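Local atomic coordinates of muramidase (Sodiomyces alcalophilus, PDB entry 6ZM8), a protein that hydrolyses the glycan strands of bacterial peptidoglycan as a fungal lysozyme of glycoside hydrolase family 25. Residues F5-A19 against A41-F54. Numbering follows the deposited sequence. Where two conformers were deposited one is given.
Sequences FDISGWQPTTDFARA and AFSRQYTGATQNGF
Phe-16 lies flat on helix 42-51. One ring face rests on the backbone, with Ala-49 N under the ring centre, 3.6 Å from the ring plane. Ala-49 CB adds a CH-pi contact over the ring. Thr-14 CG2 packs on the opposite face. With CG anti to the carbonyl carbon (chi1 -70°), the Phe-16 ring lies over Gly-48, where any CB would clash with Phe-16 CD2. Phe-5, Phe-16 and Phe-54 form an aromatic cluster. Phe-16 turns its edge to the Phe-54 face, planes at 69°, and Phe-5 makes an offset edge-to-face pair with the same ring. Cutting Phe-16 back to an alanine is likely to open a gap above Gly-48 and Ala-49 and to take one edge-on partner from Phe-54. Ile-7 CD1 packs on Gln-45 CD. In this TIM-barrel-clan fold, the contact joins the end of strand 2-7, the loop after it and the start of helix 16-22 to the helix linking parallel strands 26-33 and 55-61. Gln-45 NE2 donates to Ser-8 O at 2.9 Å, from above the carbonyl plane, while Gln-11 N reaches that oxygen from the other face. Arg-44 NH1 bonds weakly to Gln-11 O (3.4 Å). One water joins Arg-44 NH2, Gln-45 NE2, Gln-11 O and Thr-14 OG1; another links Arg-44 NH2 to Thr-14 O.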
loop_
_atom_site.group_PDB
_atom_site.type_symbol
_atom_site.label_atom_id
_atom_site.label_comp_id
_atom_site.label_asym_id
_atom_site.label_seq_id
_atom_site.Cartn_x
_atom_site.Cartn_y
_atom_site.Cartn_z
ATOM N N PHE A 5 -8.478 -5.377 4.866
ATOM C CA PHE A 5 -8.927 -5.377 3.480
ATOM C C PHE A 5 -8.454 -4.086 2.801
ATOM O O PHE A 5 -7.830 -3.229 3.420
ATOM C CB PHE A 5 -10.453 -5.622 3.374
ATOM C CG PHE A 5 -11.377 -4.531 3.856
ATOM C CD1 PHE A 5 -11.517 -4.214 5.208
ATOM C CD2 PHE A 5 -12.173 -3.851 2.949
ATOM C CE1 PHE A 5 -12.429 -3.267 5.634
ATOM C CE2 PHE A 5 -13.105 -2.908 3.364
ATOM C CZ PHE A 5 -13.242 -2.631 4.714
ATOM N N ASP A 6 -8.747 -3.979 1.506
ATOM C CA ASP A 6 -8.447 -2.747 0.787
ATOM C C ASP A 6 -9.492 -2.537 -0.300
ATOM O O ASP A 6 -10.112 -3.475 -0.802
ATOM C CB ASP A 6 -7.007 -2.712 0.215
ATOM C CG ASP A 6 -6.735 -3.824 -0.772
ATOM O OD1 ASP A 6 -7.151 -3.658 -1.954
ATOM O OD2 ASP A 6 -6.141 -4.853 -0.370
ATOM N N ILE A 7 -9.680 -1.261 -0.598
ATOM C CA ILE A 7 -10.727 -0.776 -1.506
ATOM C C ILE A 7 -10.199 0.418 -2.300
ATOM O O ILE A 7 -9.231 1.094 -1.933
ATOM C CB ILE A 7 -12.005 -0.389 -0.732
ATOM C CG1 ILE A 7 -11.714 0.722 0.298
ATOM C CG2 ILE A 7 -12.655 -1.616 -0.099
ATOM C CD1 ILE A 7 -12.888 1.038 1.206
ATOM N N SER A 8 -10.918 0.674 -3.389
ATOM C CA SER A 8 -10.670 1.819 -4.263
ATOM C C SER A 8 -12.008 2.334 -4.756
ATOM O O SER A 8 -13.081 1.883 -4.321
ATOM C CB SER A 8 -9.788 1.431 -5.436
ATOM O OG SER A 8 -10.514 0.609 -6.333
ATOM N N GLY A 9 -11.973 3.256 -5.717
ATOM C CA GLY A 9 -13.209 3.726 -6.342
ATOM C C GLY A 9 -13.894 2.655 -7.159
ATOM O O GLY A 9 -15.027 2.914 -7.641
ATOM N N TRP A 10 -13.317 1.495 -7.367
ATOM C CA TRP A 10 -14.008 0.383 -8.009
ATOM C C TRP A 10 -15.175 -0.120 -7.157
ATOM O O TRP A 10 -16.097 -0.695 -7.712
ATOM C CB TRP A 10 -12.997 -0.752 -8.268
ATOM C CG TRP A 10 -13.407 -1.781 -9.245
ATOM C CD1 TRP A 10 -13.868 -3.035 -8.953
ATOM C CD2 TRP A 10 -13.406 -1.674 -10.661
ATOM N NE1 TRP A 10 -14.179 -3.709 -10.098
ATOM C CE2 TRP A 10 -13.918 -2.890 -11.163
ATOM C CE3 TRP A 10 -13.071 -0.673 -11.561
ATOM C CZ2 TRP A 10 -14.073 -3.133 -12.514
ATOM C CZ3 TRP A 10 -13.204 -0.927 -12.923
ATOM C CH2 TRP A 10 -13.686 -2.147 -13.378
ATOM N N GLN A 11 -15.095 0.046 -5.828
ATOM C CA GLN A 11 -16.109 -0.471 -4.899
ATOM C C GLN A 11 -17.126 0.608 -4.617
ATOM O O GLN A 11 -16.811 1.565 -3.913
ATOM C CB GLN A 11 -15.466 -0.896 -3.573
ATOM C CG GLN A 11 -14.790 -2.250 -3.617
ATOM C CD GLN A 11 -13.573 -2.312 -4.464
ATOM O OE1 GLN A 11 -12.603 -1.609 -4.231
ATOM N NE2 GLN A 11 -13.635 -3.241 -5.425
ATOM N N PRO A 12 -18.396 0.448 -5.011
ATOM C CA PRO A 12 -19.395 1.463 -4.740
ATOM C C PRO A 12 -19.705 1.547 -3.268
ATOM O O PRO A 12 -20.138 2.595 -2.854
ATOM C CB PRO A 12 -20.645 0.998 -5.530
ATOM C CG PRO A 12 -20.452 -0.492 -5.691
ATOM C CD PRO A 12 -18.963 -0.653 -5.822
ATOM N N THR A 13 -19.642 0.439 -2.543
ATOM C CA THR A 13 -20.294 0.249 -1.242
ATOM C C THR A 13 -19.300 -0.370 -0.261
ATOM O O THR A 13 -18.846 -1.481 -0.512
ATOM C CB THR A 13 -21.613 -0.578 -1.414
ATOM O OG1 THR A 13 -22.331 -0.073 -2.572
ATOM C CG2 THR A 13 -22.402 -0.566 -0.133
ATOM N N THR A 14 -19.135 0.299 0.910
ATOM C CA THR A 14 -18.432 -0.299 2.035
ATOM C C THR A 14 -19.110 0.136 3.320
ATOM O O THR A 14 -19.101 1.308 3.673
ATOM C CB THR A 14 -16.933 0.045 2.108
ATOM O OG1 THR A 14 -16.313 -0.167 0.839
ATOM C CG2 THR A 14 -16.270 -0.784 3.164
ATOM N N ASP A 15 -19.735 -0.813 3.995
ATOM C CA ASP A 15 -20.350 -0.611 5.322
ATOM C C ASP A 15 -19.314 -0.970 6.363
ATOM O O ASP A 15 -19.021 -2.158 6.579
ATOM C CB ASP A 15 -21.600 -1.444 5.418
ATOM C CG ASP A 15 -22.304 -1.373 6.756
ATOM O OD1 ASP A 15 -21.709 -0.980 7.728
ATOM O OD2 ASP A 15 -23.464 -1.848 6.793
ATOM N N PHE A 16 -18.671 0.030 6.925
ATOM C CA PHE A 16 -17.541 -0.232 7.835
ATOM C C PHE A 16 -17.979 -0.797 9.189
ATOM O O PHE A 16 -17.218 -1.499 9.818
ATOM C CB PHE A 16 -16.672 1.013 8.012
ATOM C CG PHE A 16 -15.902 1.362 6.770
ATOM C CD1 PHE A 16 -14.665 0.766 6.527
ATOM C CD2 PHE A 16 -16.407 2.258 5.832
ATOM C CE1 PHE A 16 -13.964 1.125 5.357
ATOM C CE2 PHE A 16 -15.714 2.625 4.697
ATOM C CZ PHE A 16 -14.500 2.065 4.478
ATOM N N ALA A 17 -19.216 -0.496 9.624
ATOM C CA ALA A 17 -19.710 -1.161 10.836
ATOM C C ALA A 17 -19.797 -2.679 10.590
ATOM O O ALA A 17 -19.392 -3.488 11.460
ATOM C CB ALA A 17 -21.055 -0.592 11.234
ATOM N N ARG A 18 -20.320 -3.063 9.434
ATOM C CA ARG A 18 -20.391 -4.475 9.070
ATOM C C ARG A 18 -18.985 -5.089 8.971
ATOM O O ARG A 18 -18.742 -6.212 9.417
ATOM C CB ARG A 18 -21.157 -4.645 7.751
ATOM C CG ARG A 18 -21.140 -6.047 7.161
ATOM C CD ARG A 18 -21.898 -6.093 5.829
ATOM N NE ARG A 18 -21.525 -7.304 5.081
ATOM C CZ ARG A 18 -21.925 -7.626 3.858
ATOM N NH1 ARG A 18 -21.463 -8.733 3.287
ATOM N NH2 ARG A 18 -22.731 -6.803 3.206
ATOM N N ALA A 19 -18.047 -4.343 8.368
ATOM C CA ALA A 19 -16.675 -4.842 8.262
ATOM C C ALA A 19 -16.067 -5.052 9.647
ATOM O O ALA A 19 -15.376 -6.064 9.878
ATOM C CB ALA A 19 -15.855 -3.894 7.430
ATOM N N ALA A 41 -13.735 8.421 -4.498
ATOM C CA ALA A 41 -14.292 7.650 -3.378
ATOM C C ALA A 41 -13.474 7.793 -2.098
ATOM O O ALA A 41 -13.950 7.426 -1.042
ATOM C CB ALA A 41 -14.364 6.185 -3.759
ATOM N N PHE A 42 -12.247 8.317 -2.211
ATOM C CA PHE A 42 -11.322 8.273 -1.067
ATOM C C PHE A 42 -11.927 8.906 0.175
ATOM O O PHE A 42 -11.858 8.342 1.266
ATOM C CB PHE A 42 -9.999 8.956 -1.450
ATOM C CG PHE A 42 -9.071 9.071 -0.279
ATOM C CD1 PHE A 42 -8.254 8.003 0.045
ATOM C CD2 PHE A 42 -9.038 10.220 0.489
ATOM C CE1 PHE A 42 -7.408 8.083 1.160
ATOM C CE2 PHE A 42 -8.186 10.289 1.595
ATOM C CZ PHE A 42 -7.373 9.234 1.901
ATOM N N SER A 43 -12.493 10.110 0.061
ATOM C CA SER A 43 -12.945 10.800 1.271
ATOM C C SER A 43 -14.090 10.038 1.958
ATOM O O SER A 43 -14.054 9.874 3.209
ATOM C CB SER A 43 -13.377 12.196 0.942
ATOM O OG SER A 43 -12.290 12.937 0.442
ATOM N N ARG A 44 -15.071 9.539 1.208
ATOM C CA ARG A 44 -16.168 8.765 1.815
ATOM C C ARG A 44 -15.585 7.550 2.519
ATOM O O ARG A 44 -16.015 7.189 3.616
ATOM C CB ARG A 44 -17.196 8.359 0.766
ATOM C CG ARG A 44 -18.111 7.197 1.102
ATOM C CD ARG A 44 -18.987 6.783 -0.064
ATOM N NE ARG A 44 -18.341 6.228 -1.248
ATOM C CZ ARG A 44 -17.890 4.955 -1.379
ATOM N NH1 ARG A 44 -17.373 4.617 -2.544
ATOM N NH2 ARG A 44 -17.956 4.067 -0.388
ATOM N N GLN A 45 -14.653 6.880 1.862
ATOM C CA GLN A 45 -14.111 5.628 2.408
ATOM C C GLN A 45 -13.267 5.884 3.649
ATOM O O GLN A 45 -13.407 5.177 4.651
ATOM C CB GLN A 45 -13.318 4.920 1.305
ATOM C CG GLN A 45 -14.214 4.386 0.184
ATOM C CD GLN A 45 -13.449 3.904 -1.025
ATOM O OE1 GLN A 45 -12.366 4.408 -1.334
ATOM N NE2 GLN A 45 -14.035 2.968 -1.752
ATOM N N TYR A 46 -12.386 6.871 3.574
ATOM C CA TYR A 46 -11.463 7.142 4.698
ATOM C C TYR A 46 -12.252 7.636 5.896
ATOM O O TYR A 46 -11.977 7.241 7.050
ATOM C CB TYR A 46 -10.402 8.132 4.230
ATOM C CG TYR A 46 -9.116 8.163 5.044
ATOM C CD1 TYR A 46 -8.974 8.952 6.147
ATOM C CD2 TYR A 46 -8.016 7.428 4.635
ATOM C CE1 TYR A 46 -7.752 9.089 6.793
ATOM C CE2 TYR A 46 -6.795 7.538 5.267
ATOM C CZ TYR A 46 -6.649 8.400 6.320
ATOM O OH TYR A 46 -5.416 8.595 6.934
ATOM N N THR A 47 -13.254 8.485 5.672
ATOM C CA THR A 47 -14.144 8.932 6.755
ATOM C C THR A 47 -14.924 7.770 7.354
ATOM O O THR A 47 -15.005 7.671 8.587
ATOM C CB THR A 47 -15.057 10.039 6.249
ATOM O OG1 THR A 47 -14.304 11.149 5.791
ATOM C CG2 THR A 47 -16.040 10.498 7.270
ATOM N N GLY A 48 -15.488 6.912 6.517
ATOM C CA GLY A 48 -16.238 5.769 7.044
ATOM C C GLY A 48 -15.358 4.858 7.890
ATOM O O GLY A 48 -15.750 4.359 8.944
ATOM N N ALA A 49 -14.123 4.640 7.421
ATOM C CA ALA A 49 -13.191 3.816 8.207
ATOM C C ALA A 49 -12.941 4.460 9.568
ATOM O O ALA A 49 -12.962 3.806 10.615
ATOM C CB ALA A 49 -11.901 3.652 7.421
ATOM N N THR A 50 -12.655 5.766 9.550
ATOM C CA THR A 50 -12.340 6.494 10.776
ATOM C C THR A 50 -13.487 6.352 11.789
ATOM O O THR A 50 -13.267 6.101 12.971
ATOM C CB THR A 50 -12.071 7.961 10.480
ATOM O OG1 THR A 50 -11.022 8.078 9.507
ATOM C CG2 THR A 50 -11.640 8.711 11.729
ATOM N N GLN A 51 -14.712 6.573 11.315
ATOM C CA GLN A 51 -15.898 6.645 12.172
ATOM C C GLN A 51 -16.297 5.288 12.732
ATOM O O GLN A 51 -17.157 5.231 13.610
ATOM C CB GLN A 51 -17.061 7.249 11.387
ATOM C CG GLN A 51 -16.833 8.708 11.077
ATOM C CD GLN A 51 -17.965 9.167 10.175
ATOM O OE1 GLN A 51 -18.671 8.376 9.534
ATOM N NE2 GLN A 51 -18.122 10.465 10.056
ATOM N N ASN A 52 -15.752 4.212 12.211
ATOM C CA ASN A 52 -16.155 2.846 12.586
ATOM C C ASN A 52 -15.001 2.046 13.168
ATOM O O ASN A 52 -15.032 0.819 13.205
ATOM C CB ASN A 52 -16.816 2.154 11.409
ATOM C CG ASN A 52 -18.165 2.743 11.115
ATOM O OD1 ASN A 52 -19.126 2.450 11.821
ATOM N ND2 ASN A 52 -18.250 3.650 10.155
ATOM N N GLY A 53 -14.025 2.744 13.737
ATOM C CA GLY A 53 -13.022 2.098 14.578
ATOM C C GLY A 53 -11.883 1.447 13.821
ATOM O O GLY A 53 -11.121 0.704 14.446
ATOM N N PHE A 54 -11.736 1.709 12.541
ATOM C CA PHE A 54 -10.625 1.139 11.783
ATOM C C PHE A 54 -9.320 1.900 11.987
ATOM O O PHE A 54 -9.266 3.111 12.105
ATOM C CB PHE A 54 -10.949 1.130 10.287
ATOM C CG PHE A 54 -11.751 -0.074 9.915
ATOM C CD1 PHE A 54 -13.121 -0.131 10.128
ATOM C CD2 PHE A 54 -11.122 -1.225 9.453
ATOM C CE1 PHE A 54 -13.826 -1.317 9.927
ATOM C CE2 PHE A 54 -11.824 -2.401 9.260
ATOM C CZ PHE A 54 -13.177 -2.444 9.511
HETATM O O HOH W 1 -16.629 1.754 -1.075
HETATM O O HOH W 2 -18.295 3.730 2.571
#